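Local structure of uncharacterized protein (Bacteroides ovatus, 4FXT) at residues P6-T11 against R85-Q90; F98-V103 against A179-K184. The protein is of unknown function and belongs to the DUF3823 family, pairing an N-terminal transthyretin-clan domain with a C-terminal domain of the E-set clan. One frame throughout, in Å; residues are numbered along the deposited sequence.

Contact 1. Residues P6-T11 against R85-Q90; sequences PKATLT and RGNTVQ
With chi1 at -68° the amide carbon of Asn-87 stands beside its own backbone N and anti to its carbonyl carbon, which brings OD1 within bonding distance of Thr-9 N; the Thr-9 side chain lies alongside, pointing the same way. Thr-9 N donates to Asn-87 OD1 at 3.2 Å, a bent bond whose donor sits above the amide carbonyl plane. From there main-chain bonds take over. Thr-88 N reaches Thr-9 O at 3.0 Å, Thr-11 N reaches Thr-88 O at 3.0 Å, and Gln-90 N meets Thr-11 O at 2.9 Å. Residues 85-90 thus enter the pairing through a side-chain amide and continue it by backbone alone. Before the regular pairing, Thr-88 OG1 turns back to Gly-86 O at 2.9 Å, tying the loop to the start of the strand, while Ala-8 CB rests on that same carbonyl oxygen. The side chains alternate: Leu-10 lies on the face of Thr-88, its CD1 4.0 Å from Thr-88 CG2, and Thr-11 on that of Val-89, whose CG2 comes near the Thr-11 carbonyl oxygen. Ala-8 and Leu-10 also touch Val-84 and Ile-82 of strand 79-84, in the other sheet of this domain. Leu-10 with Thr-88 and Thr-11 with Val-89 are bridges of parallel strands, joining strand 7-16 to strand 88-93 within the mixed sheet of the transthyretin-clan domain.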
# COMPACT_ATOMS: atom_id res chain seq x y z
N PRO A 6 -16.02 -21.55 17.79
CA PRO A 6 -16.92 -21.02 16.76
C PRO A 6 -16.48 -19.60 16.32
O PRO A 6 -17.29 -18.82 15.79
CB PRO A 6 -18.30 -21.02 17.45
CG PRO A 6 -18.01 -20.93 18.91
CD PRO A 6 -16.67 -21.62 19.12
N LYS A 7 -15.17 -19.31 16.52
CA LYS A 7 -14.52 -18.03 16.23
C LYS A 7 -14.04 -18.01 14.78
O LYS A 7 -12.98 -18.55 14.46
CB LYS A 7 -13.36 -17.80 17.22
CG LYS A 7 -12.95 -16.36 17.36
CD LYS A 7 -11.80 -16.19 18.33
CE LYS A 7 -11.46 -14.73 18.50
NZ LYS A 7 -10.24 -14.52 19.31
N ALA A 8 -14.86 -17.38 13.92
CA ALA A 8 -14.78 -17.19 12.47
C ALA A 8 -13.57 -16.34 12.02
O ALA A 8 -12.90 -15.72 12.86
CB ALA A 8 -16.06 -16.51 12.00
N THR A 9 -13.31 -16.29 10.69
CA THR A 9 -12.22 -15.52 10.09
C THR A 9 -12.79 -14.49 9.12
O THR A 9 -13.47 -14.86 8.16
CB THR A 9 -11.22 -16.47 9.36
OG1 THR A 9 -10.77 -17.49 10.24
CG2 THR A 9 -10.02 -15.76 8.83
N LEU A 10 -12.50 -13.19 9.34
CA LEU A 10 -12.87 -12.09 8.43
C LEU A 10 -11.67 -11.69 7.64
O LEU A 10 -10.69 -11.22 8.22
CB LEU A 10 -13.47 -10.87 9.15
CG LEU A 10 -13.79 -9.66 8.23
CD1 LEU A 10 -14.88 -9.99 7.18
CD2 LEU A 10 -14.19 -8.45 9.03
N THR A 11 -11.72 -11.87 6.32
CA THR A 11 -10.59 -11.52 5.44
C THR A 11 -11.10 -10.58 4.35
O THR A 11 -12.29 -10.47 4.16
CB THR A 11 -9.88 -12.78 4.83
OG1 THR A 11 -10.83 -13.54 4.08
CG2 THR A 11 -9.24 -13.69 5.87
N ARG A 85 -21.07 -14.45 9.86
CA ARG A 85 -21.72 -15.72 10.13
C ARG A 85 -20.89 -16.76 9.42
O ARG A 85 -21.01 -16.94 8.20
CB ARG A 85 -23.20 -15.70 9.71
N GLY A 86 -19.93 -17.32 10.16
CA GLY A 86 -18.92 -18.24 9.66
C GLY A 86 -17.83 -17.44 8.99
O GLY A 86 -17.86 -16.20 9.04
N ASN A 87 -16.86 -18.10 8.36
CA ASN A 87 -15.79 -17.39 7.66
C ASN A 87 -16.41 -16.48 6.62
O ASN A 87 -17.24 -16.92 5.82
CB ASN A 87 -14.78 -18.36 7.04
CG ASN A 87 -13.93 -19.12 8.04
OD1 ASN A 87 -14.13 -19.08 9.26
ND2 ASN A 87 -12.95 -19.83 7.52
N THR A 88 -16.09 -15.19 6.72
CA THR A 88 -16.63 -14.12 5.88
C THR A 88 -15.48 -13.36 5.22
O THR A 88 -14.40 -13.20 5.81
CB THR A 88 -17.51 -13.20 6.76
OG1 THR A 88 -18.54 -13.98 7.37
CG2 THR A 88 -18.12 -12.06 5.99
N VAL A 89 -15.71 -12.92 3.98
CA VAL A 89 -14.74 -12.16 3.19
C VAL A 89 -15.45 -10.88 2.69
O VAL A 89 -16.50 -10.95 2.06
CB VAL A 89 -14.10 -12.99 2.03
CG1 VAL A 89 -15.13 -13.75 1.20
CG2 VAL A 89 -13.22 -12.14 1.14
N GLN A 90 -14.87 -9.70 3.01
CA GLN A 90 -15.42 -8.43 2.55
C GLN A 90 -14.29 -7.43 2.29
O GLN A 90 -13.50 -7.11 3.17
CB GLN A 90 -16.44 -7.86 3.54
CG GLN A 90 -17.18 -6.61 3.02
CD GLN A 90 -18.36 -6.20 3.87
OE1 GLN A 90 -18.97 -7.00 4.58
NE2 GLN A 90 -18.78 -4.96 3.70

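Contact 2. Residues F98-V103 against A179-K184; sequences FFVRNV and ARVGVK
Strands 98-101 and 179-184 run nearly antiparallel, at 166°, with their axes 7.3 Å apart at closest approach, and they meet through side chains without any hydrogen bond between them. Val-183 lies between Phe-98 and Val-100. Its CG1, set between the backbone N and the carbonyl carbon by a chi1 of 52°, touches Val-100 CG2 at 3.5 Å and Phe-98 CB at 3.6 Å, so one methyl serves both neighbours. The other methyl, CG2, approaches the Phe-98 ring obliquely near CG, the two side chains crossing at about a right angle. Val-100 and Val-183 instead slide past each other in opposite directions. Further along, Val-100 CG1 meets Val-181 CG1 at 4.0 Å. Val-103 comes in past the corner the chain turns at residue 102, its CG1 4.0 Å from Val-181 CG2. With an alanine here in place of Val-183 both methyls go, which would probably open a gap between Phe-98 and Val-100 and leave the ring less firmly held. Nearby, Phe-98 also touches Met-127 and Val-183 touches Val-130, both of strand 127-135, while Val-103 packs on Phe-116. Strand 98-108 is an edge strand of the three-stranded antiparallel sheet and strand 176-185 lies inside the four-stranded one, so residues 98-101 and 179-184 pack face to face between two sheets, as in the beta-sandwich fold of the E-set clan to which the C-terminal domain is assigned.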
# COMPACT_ATOMS: atom_id res chain seq x y z
N PHE A 98 -3.29 9.84 -3.44
CA PHE A 98 -2.60 9.52 -4.67
C PHE A 98 -2.53 8.02 -4.81
O PHE A 98 -2.39 7.31 -3.78
CB PHE A 98 -1.20 10.15 -4.68
CG PHE A 98 -1.16 11.65 -4.81
CD1 PHE A 98 -1.22 12.46 -3.68
CD2 PHE A 98 -1.04 12.25 -6.05
CE1 PHE A 98 -1.18 13.85 -3.80
CE2 PHE A 98 -0.97 13.64 -6.17
CZ PHE A 98 -1.06 14.43 -5.04
N PHE A 99 -2.70 7.51 -6.04
CA PHE A 99 -2.68 6.07 -6.27
C PHE A 99 -1.61 5.71 -7.30
O PHE A 99 -1.41 6.44 -8.28
CB PHE A 99 -4.08 5.59 -6.73
CG PHE A 99 -4.21 4.11 -7.02
CD1 PHE A 99 -4.13 3.17 -5.99
CD2 PHE A 99 -4.49 3.67 -8.30
CE1 PHE A 99 -4.26 1.80 -6.26
CE2 PHE A 99 -4.64 2.30 -8.56
CZ PHE A 99 -4.53 1.37 -7.54
N VAL A 100 -0.87 4.60 -7.05
CA VAL A 100 0.17 4.12 -7.96
C VAL A 100 -0.34 2.89 -8.71
O VAL A 100 -0.69 1.90 -8.06
CB VAL A 100 1.52 3.80 -7.24
CG1 VAL A 100 2.65 3.62 -8.27
CG2 VAL A 100 1.91 4.90 -6.26
N ARG A 101 -0.40 2.95 -10.06
CA ARG A 101 -0.79 1.74 -10.86
C ARG A 101 0.16 1.47 -12.06
O ARG A 101 1.04 2.28 -12.42
CB ARG A 101 -2.22 1.83 -11.43
CG ARG A 101 -2.38 2.78 -12.63
CD ARG A 101 -3.83 2.82 -13.05
NE ARG A 101 -4.66 3.51 -12.06
CZ ARG A 101 -5.94 3.24 -11.84
NH1 ARG A 101 -6.53 2.22 -12.46
NH2 ARG A 101 -6.63 3.96 -10.95
N ASN A 102 -0.07 0.31 -12.70
CA ASN A 102 0.58 -0.18 -13.92
C ASN A 102 2.10 -0.06 -13.78
O ASN A 102 2.80 0.56 -14.60
CB ASN A 102 0.04 0.58 -15.12
CG ASN A 102 -1.50 0.67 -15.17
OD1 ASN A 102 -2.25 0.01 -14.42
ND2 ASN A 102 -2.02 1.59 -15.99
N VAL A 103 2.61 -0.69 -12.71
CA VAL A 103 4.00 -0.64 -12.29
C VAL A 103 4.75 -1.88 -12.79
O VAL A 103 4.29 -3.00 -12.61
CB VAL A 103 4.06 -0.52 -10.75
CG1 VAL A 103 5.49 -0.50 -10.26
CG2 VAL A 103 3.33 0.74 -10.29
N ALA A 179 11.38 -4.55 -5.68
CA ALA A 179 11.30 -3.15 -6.10
C ALA A 179 9.93 -2.63 -5.87
O ALA A 179 8.96 -3.40 -5.95
CB ALA A 179 11.69 -3.01 -7.55
N ARG A 180 9.82 -1.33 -5.57
CA ARG A 180 8.52 -0.74 -5.26
C ARG A 180 8.51 0.78 -5.46
O ARG A 180 9.53 1.44 -5.27
CB ARG A 180 8.20 -1.06 -3.78
CG ARG A 180 6.75 -1.22 -3.49
CD ARG A 180 6.56 -1.64 -2.07
NE ARG A 180 5.14 -1.84 -1.78
CZ ARG A 180 4.62 -1.87 -0.56
NH1 ARG A 180 5.39 -1.67 0.50
NH2 ARG A 180 3.31 -2.05 -0.40
N VAL A 181 7.34 1.34 -5.81
CA VAL A 181 7.15 2.77 -6.04
C VAL A 181 6.19 3.30 -4.98
O VAL A 181 5.16 2.67 -4.75
CB VAL A 181 6.66 3.09 -7.49
CG1 VAL A 181 6.53 4.58 -7.72
CG2 VAL A 181 7.55 2.47 -8.55
N GLY A 182 6.54 4.43 -4.35
CA GLY A 182 5.73 5.05 -3.31
C GLY A 182 5.45 6.50 -3.59
O GLY A 182 6.33 7.20 -4.04
N VAL A 183 4.24 6.98 -3.32
CA VAL A 183 3.93 8.42 -3.47
C VAL A 183 3.38 8.92 -2.12
O VAL A 183 2.46 8.29 -1.59
CB VAL A 183 2.99 8.79 -4.67
CG1 VAL A 183 1.72 7.97 -4.67
CG2 VAL A 183 2.65 10.27 -4.70
N LYS A 184 3.95 10.01 -1.57
CA LYS A 184 3.49 10.61 -0.31
C LYS A 184 2.81 11.96 -0.54
O LYS A 184 3.33 12.80 -1.28
CB LYS A 184 4.64 10.81 0.68
CG LYS A 184 4.07 11.15 2.04
CD LYS A 184 5.09 11.48 3.07
CE LYS A 184 4.42 11.82 4.36
NZ LYS A 184 3.56 13.00 4.25

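In the fold
Contact 1 is partly buried and its centre lies about 23 Å from that of the chain, whereas the centre of contact 2, which is buried, lies about 8 Å from it. They hold different elements in different domains, with centres about 31 Å apart, yet strand 88-93, which carries part of contact 1, is followed directly in the chain by strand 98-108 of contact 2. Their chemistry matches their places: residues 6-11 and 85-90 are neighbours within one sheet and are held mainly by hydrogen bonds, with partly exposed threonines among the touching residues; strands 98-101 and 179-184 belong to facing sheets and meet through valines and a phenylalanine. One contact builds a sheet, and the other packs two together.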